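Local coordinates for neutral ceramidase (Pseudomonas aeruginosa, PDB 2ZWS), which hydrolyses the N-acyl linkage of ceramides to give sphingosine and free fatty acid, and also catalyses the reverse synthesis, with one zinc ion per subunit, at residues S106-Q119 with A498-T510. Sequence-based numbering, arbitrary orientation. Where two conformers were deposited one is given.
Sequences SHYAMYNLSVLGFQ and APDLSCCQMNFQT. With GOL (glycerol), chain J; FMT (formic acid), chain D.
A single antiparallel beta bridge, Gly-117 with Asn-507, joins 498-510 to the turn that follows the weakly bonded helix 109-112, an example of a segment without helix or strand held by two backbone bonds, with the Gln-505 amide a further hold. Phe-118 N gives a nearly straight bond to Met-506 O (2.9 Å, 169° at the hydrogen), and Phe-508 N returns one to Leu-116 O at 2.7 Å. Between them Gly-117 CA makes a CA-H...O contact of 3.3 Å with Met-506 O; its backbone angles and the crowding toward Met-506 and Asn-507 call for glycine. Leu-116, with positive phi, is the C-prime residue of a Schellman motif, which turns the end of the helix into this bridge.

Toward the other end, Gln-505 does the gripping. Its chain, bent at chi2 (-60°), folds the amide back so that NE2 reaches a lone pair of His-107 O, 3.0 Å away, while also donating to Leu-501 O; both N-H groups are thereby used and the amide's rotation is fixed. CG of Gln-505 lies over one face of the His-107 ring, 4.1 Å from its centroid, and also over a face of Phe-118, offset toward the rim. Phe-123, on helix 120-138, meets both rings. Leu-501 crosses Tyr-108 at about a right angle, its CD1 over the phenol face in a CH-pi contact. Water joins His-107 ND1 to Leu-501 N, and a second one joins Tyr-108 OH to Pro-499 O.

The segment so held begins at Ser-106, an inferred substrate-binding residue whose OG accepts from Tyr-108 N in an ST turn and donates to a formic acid O2, 2.9 Å away. That formic acid, probably from the crystallisation liquor, also bonds to the backbone of Gln-68 and Tyr-445, two further inferred substrate contacts.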
loop_
_atom_site.group_PDB
_atom_site.type_symbol
_atom_site.label_atom_id
_atom_site.label_comp_id
_atom_site.label_asym_id
_atom_site.label_seq_id
_atom_site.Cartn_x
_atom_site.Cartn_y
_atom_site.Cartn_z
ATOM N N SER A 106 10.999 5.756 -3.414
ATOM C CA SER A 106 12.118 4.817 -3.333
ATOM C C SER A 106 13.414 5.590 -3.406
ATOM O O SER A 106 13.419 6.730 -3.881
ATOM C CB SER A 106 12.081 3.837 -4.523
ATOM O OG SER A 106 13.117 2.859 -4.431
ATOM N N HIS A 107 14.502 4.954 -2.998
ATOM C CA HIS A 107 15.824 5.489 -3.316
ATOM C C HIS A 107 16.524 4.736 -4.451
ATOM O O HIS A 107 17.620 5.120 -4.850
ATOM C CB HIS A 107 16.719 5.518 -2.079
ATOM C CG HIS A 107 16.409 6.666 -1.150
ATOM N ND1 HIS A 107 17.017 6.834 0.076
ATOM C CD2 HIS A 107 15.540 7.694 -1.281
ATOM C CE1 HIS A 107 16.526 7.913 0.664
ATOM N NE2 HIS A 107 15.644 8.470 -0.148
ATOM N N TYR A 108 15.865 3.697 -4.973
ATOM C CA TYR A 108 16.367 2.908 -6.111
ATOM C C TYR A 108 15.785 3.378 -7.417
ATOM O O TYR A 108 14.560 3.519 -7.570
ATOM C CB TYR A 108 16.160 1.415 -5.903
ATOM C CG TYR A 108 17.155 0.910 -4.921
ATOM C CD1 TYR A 108 18.488 0.669 -5.303
ATOM C CD2 TYR A 108 16.801 0.713 -3.581
ATOM C CE1 TYR A 108 19.407 0.264 -4.386
ATOM C CE2 TYR A 108 17.749 0.306 -2.656
ATOM C CZ TYR A 108 19.042 0.064 -3.066
ATOM O OH TYR A 108 20.018 -0.328 -2.187
ATOM N N ALA A 109 16.682 3.624 -8.375
ATOM C CA ALA A 109 16.273 4.331 -9.583
ATOM C C ALA A 109 15.154 3.633 -10.354
ATOM O O ALA A 109 14.287 4.303 -10.881
ATOM C CB ALA A 109 17.473 4.610 -10.507
ATOM N N MET A 110 15.185 2.300 -10.434
ATOM C CA MET A 110 14.195 1.530 -11.189
ATOM C C MET A 110 12.760 1.927 -10.819
ATOM O O MET A 110 11.882 2.075 -11.672
ATOM C CB MET A 110 14.402 0.028 -10.939
ATOM C CG MET A 110 13.571 -0.896 -11.831
ATOM S SD MET A 110 13.891 -0.654 -13.596
ATOM C CE MET A 110 15.657 -0.619 -13.672
ATOM N N TYR A 111 12.540 2.105 -9.518
ATOM C CA TYR A 111 11.183 2.302 -9.032
ATOM C C TYR A 111 10.729 3.760 -9.116
ATOM O O TYR A 111 9.530 4.031 -8.971
ATOM C CB TYR A 111 11.048 1.702 -7.626
ATOM C CG TYR A 111 11.498 0.248 -7.611
ATOM C CD1 TYR A 111 10.954 -0.657 -8.502
ATOM C CD2 TYR A 111 12.442 -0.218 -6.689
ATOM C CE1 TYR A 111 11.386 -1.994 -8.542
ATOM C CE2 TYR A 111 12.862 -1.549 -6.689
ATOM C CZ TYR A 111 12.322 -2.428 -7.623
ATOM O OH TYR A 111 12.753 -3.717 -7.595
ATOM N N ASN A 112 11.683 4.661 -9.383
ATOM C CA ASN A 112 11.382 6.081 -9.578
ATOM C C ASN A 112 11.372 6.511 -11.066
ATOM O O ASN A 112 11.061 7.663 -11.374
ATOM C CB ASN A 112 12.384 6.984 -8.840
ATOM C CG ASN A 112 12.355 6.861 -7.310
ATOM O OD1 ASN A 112 13.376 7.147 -6.652
ATOM N ND2 ASN A 112 11.228 6.505 -6.743
ATOM N N LEU A 113 11.675 5.588 -11.980
ATOM C CA LEU A 113 11.889 5.942 -13.389
ATOM C C LEU A 113 10.765 6.764 -14.013
ATOM O O LEU A 113 11.019 7.843 -14.574
ATOM C CB LEU A 113 12.099 4.668 -14.206
ATOM C CG LEU A 113 13.494 4.074 -14.233
ATOM C CD1 LEU A 113 13.490 2.745 -15.017
ATOM C CD2 LEU A 113 14.504 5.064 -14.837
ATOM N N SER A 114 9.531 6.261 -13.930
ATOM C CA SER A 114 8.398 6.946 -14.597
ATOM C C SER A 114 8.000 8.257 -13.892
ATOM O O SER A 114 7.272 9.087 -14.448
ATOM C CB SER A 114 7.184 6.030 -14.660
ATOM O OG SER A 114 6.757 5.753 -13.339
ATOM N N VAL A 115 8.450 8.408 -12.645
ATOM C CA VAL A 115 8.145 9.582 -11.811
ATOM C C VAL A 115 9.185 10.696 -12.043
ATOM O O VAL A 115 9.020 11.834 -11.536
ATOM C CB VAL A 115 8.139 9.193 -10.307
ATOM C CG1 VAL A 115 7.462 10.273 -9.477
ATOM C CG2 VAL A 115 7.424 7.824 -10.065
ATOM N N LEU A 116 10.244 10.355 -12.797
ATOM C CA LEU A 116 11.370 11.256 -13.115
ATOM C C LEU A 116 12.280 11.496 -11.903
ATOM O O LEU A 116 13.022 12.486 -11.870
ATOM C CB LEU A 116 10.881 12.608 -13.648
ATOM C CG LEU A 116 9.905 12.624 -14.823
ATOM C CD1 LEU A 116 9.456 14.038 -15.142
ATOM C CD2 LEU A 116 10.569 11.962 -16.047
ATOM N N GLY A 117 12.233 10.590 -10.924
ATOM C CA GLY A 117 13.158 10.625 -9.796
ATOM C C GLY A 117 12.452 10.689 -8.441
ATOM O O GLY A 117 11.259 10.394 -8.317
ATOM N N PHE A 118 13.213 11.121 -7.437
ATOM C CA PHE A 118 12.794 11.131 -6.047
ATOM C C PHE A 118 11.935 12.356 -5.738
ATOM O O PHE A 118 12.317 13.488 -6.071
ATOM C CB PHE A 118 14.059 11.183 -5.197
ATOM C CG PHE A 118 13.802 11.169 -3.737
ATOM C CD1 PHE A 118 14.124 12.275 -2.943
ATOM C CD2 PHE A 118 13.238 10.046 -3.158
ATOM C CE1 PHE A 118 13.886 12.249 -1.582
ATOM C CE2 PHE A 118 13.000 10.003 -1.810
ATOM C CZ PHE A 118 13.312 11.106 -1.010
ATOM N N GLN A 119 10.804 12.143 -5.067
ATOM C CA GLN A 119 9.889 13.218 -4.746
ATOM C C GLN A 119 9.879 13.375 -3.219
ATOM O O GLN A 119 9.143 12.696 -2.494
ATOM C CB GLN A 119 8.485 12.927 -5.296
ATOM C CG GLN A 119 8.449 12.615 -6.811
ATOM C CD GLN A 119 9.260 13.599 -7.679
ATOM O OE1 GLN A 119 10.093 13.182 -8.530
ATOM N NE2 GLN A 119 9.014 14.889 -7.494
ATOM N N ALA A 498 22.296 -2.097 5.241
ATOM C CA ALA A 498 21.481 -1.656 4.113
ATOM C C ALA A 498 22.087 -0.362 3.568
ATOM O O ALA A 498 22.301 0.581 4.324
ATOM C CB ALA A 498 20.052 -1.430 4.535
ATOM N N PRO A 499 22.395 -0.317 2.263
ATOM C CA PRO A 499 23.029 0.894 1.713
ATOM C C PRO A 499 22.165 2.141 1.902
ATOM O O PRO A 499 20.958 2.094 1.701
ATOM C CB PRO A 499 23.196 0.565 0.226
ATOM C CG PRO A 499 23.204 -0.917 0.154
ATOM C CD PRO A 499 22.234 -1.366 1.240
ATOM N N ASP A 500 22.780 3.245 2.308
ATOM C CA ASP A 500 22.079 4.517 2.448
ATOM C C ASP A 500 22.329 5.339 1.188
ATOM O O ASP A 500 23.460 5.781 0.908
ATOM C CB ASP A 500 22.559 5.240 3.715
ATOM C CG ASP A 500 21.818 6.549 3.999
ATOM O OD1 ASP A 500 20.986 6.999 3.184
ATOM O OD2 ASP A 500 22.088 7.146 5.066
ATOM N N LEU A 501 21.274 5.515 0.408
ATOM C CA LEU A 501 21.374 6.210 -0.879
ATOM C C LEU A 501 20.769 7.606 -0.780
ATOM O O LEU A 501 20.556 8.292 -1.786
ATOM C CB LEU A 501 20.701 5.401 -1.979
ATOM C CG LEU A 501 21.294 4.032 -2.356
ATOM C CD1 LEU A 501 20.825 3.625 -3.782
ATOM C CD2 LEU A 501 22.792 3.937 -2.227
ATOM N N SER A 502 20.518 8.039 0.453
ATOM C CA SER A 502 19.834 9.302 0.691
ATOM C C SER A 502 20.580 10.548 0.165
ATOM O O SER A 502 19.932 11.528 -0.179
ATOM C CB SER A 502 19.489 9.471 2.176
ATOM O OG SER A 502 20.672 9.591 2.951
ATOM N N CYS A 503 21.918 10.475 0.119
ATOM C CA CYS A 503 22.751 11.612 -0.333
ATOM C C CYS A 503 22.486 12.045 -1.758
ATOM O O CYS A 503 22.645 13.226 -2.107
ATOM C CB CYS A 503 24.251 11.283 -0.241
ATOM S SG CYS A 503 24.846 10.004 -1.421
ATOM N N CYS A 504 22.118 11.082 -2.591
ATOM C CA CYS A 504 22.446 11.181 -4.000
ATOM C C CYS A 504 21.270 10.850 -4.912
ATOM O O CYS A 504 21.428 10.243 -5.980
ATOM C CB CYS A 504 23.693 10.341 -4.284
ATOM S SG CYS A 504 25.107 10.858 -3.284
ATOM N N GLN A 505 20.103 11.314 -4.480
ATOM C CA GLN A 505 18.850 11.164 -5.223
ATOM C C GLN A 505 18.716 12.235 -6.297
ATOM O O GLN A 505 18.969 13.423 -6.049
ATOM C CB GLN A 505 17.673 11.255 -4.258
ATOM C CG GLN A 505 17.636 10.056 -3.303
ATOM C CD GLN A 505 17.504 8.738 -4.056
ATOM O OE1 GLN A 505 16.538 8.542 -4.797
ATOM N NE2 GLN A 505 18.470 7.847 -3.893
ATOM N N MET A 506 18.344 11.818 -7.491
ATOM C CA MET A 506 18.084 12.753 -8.591
ATOM C C MET A 506 16.586 13.000 -8.771
ATOM O O MET A 506 15.736 12.158 -8.414
ATOM C CB MET A 506 18.652 12.210 -9.909
ATOM C CG MET A 506 20.165 11.966 -9.891
ATOM S SD MET A 506 20.801 11.583 -11.527
ATOM C CE MET A 506 19.992 10.078 -11.936
ATOM N N ASN A 507 16.258 14.165 -9.328
ATOM C CA ASN A 507 14.891 14.493 -9.664
ATOM C C ASN A 507 14.794 15.425 -10.834
ATOM O O ASN A 507 15.496 16.447 -10.848
ATOM C CB ASN A 507 14.210 15.187 -8.491
ATOM C CG ASN A 507 12.878 15.780 -8.889
ATOM O OD1 ASN A 507 12.020 15.067 -9.385
ATOM N ND2 ASN A 507 12.708 17.102 -8.705
ATOM N N PHE A 508 13.905 15.088 -11.779
ATOM C CA PHE A 508 13.657 15.930 -12.959
ATOM C C PHE A 508 12.216 16.422 -13.065
ATOM O O PHE A 508 11.843 17.086 -14.024
ATOM C CB PHE A 508 14.170 15.235 -14.231
ATOM C CG PHE A 508 15.648 15.135 -14.266
ATOM C CD1 PHE A 508 16.305 14.045 -13.689
ATOM C CD2 PHE A 508 16.404 16.144 -14.850
ATOM C CE1 PHE A 508 17.684 13.961 -13.694
ATOM C CE2 PHE A 508 17.786 16.061 -14.859
ATOM C CZ PHE A 508 18.427 14.956 -14.289
ATOM N N GLN A 509 11.428 16.181 -12.013
ATOM C CA GLN A 509 10.081 16.723 -11.950
ATOM C C GLN A 509 10.116 18.141 -11.404
ATOM O O GLN A 509 10.579 18.370 -10.282
ATOM C CB GLN A 509 9.196 15.843 -11.057
ATOM C CG GLN A 509 7.819 16.419 -10.787
ATOM C CD GLN A 509 6.979 16.586 -12.043
ATOM O OE1 GLN A 509 6.636 15.605 -12.719
ATOM N NE2 GLN A 509 6.605 17.824 -12.338
ATOM N N THR A 510 9.616 19.095 -12.195
ATOM C CA THR A 510 9.575 20.489 -11.784
ATOM C C THR A 510 8.555 20.687 -10.652
ATOM O O THR A 510 7.616 19.911 -10.513
ATOM C CB THR A 510 9.242 21.382 -13.006
ATOM O OG1 THR A 510 10.002 20.944 -14.147
ATOM C CG2 THR A 510 9.572 22.824 -12.742
HETATM C C1 GOL J . 19.274 8.414 -8.785
HETATM O O1 GOL J . 18.161 9.040 -8.194
HETATM C C2 GOL J . 20.232 8.035 -7.665
HETATM O O2 GOL J . 21.567 8.370 -7.997
HETATM C C3 GOL J . 20.040 6.558 -7.322
HETATM O O3 GOL J . 18.653 6.226 -7.309
HETATM C C FMT D . 13.223 -0.567 -2.600
HETATM O O1 FMT D . 12.878 -1.143 -1.538
HETATM O O2 FMT D . 13.536 0.642 -2.669
HETATM O O HOH W 1 18.530 4.784 1.196
HETATM O O HOH W 2 19.226 0.791 0.218
HETATM O O HOH W 3 6.546 12.995 -11.893
#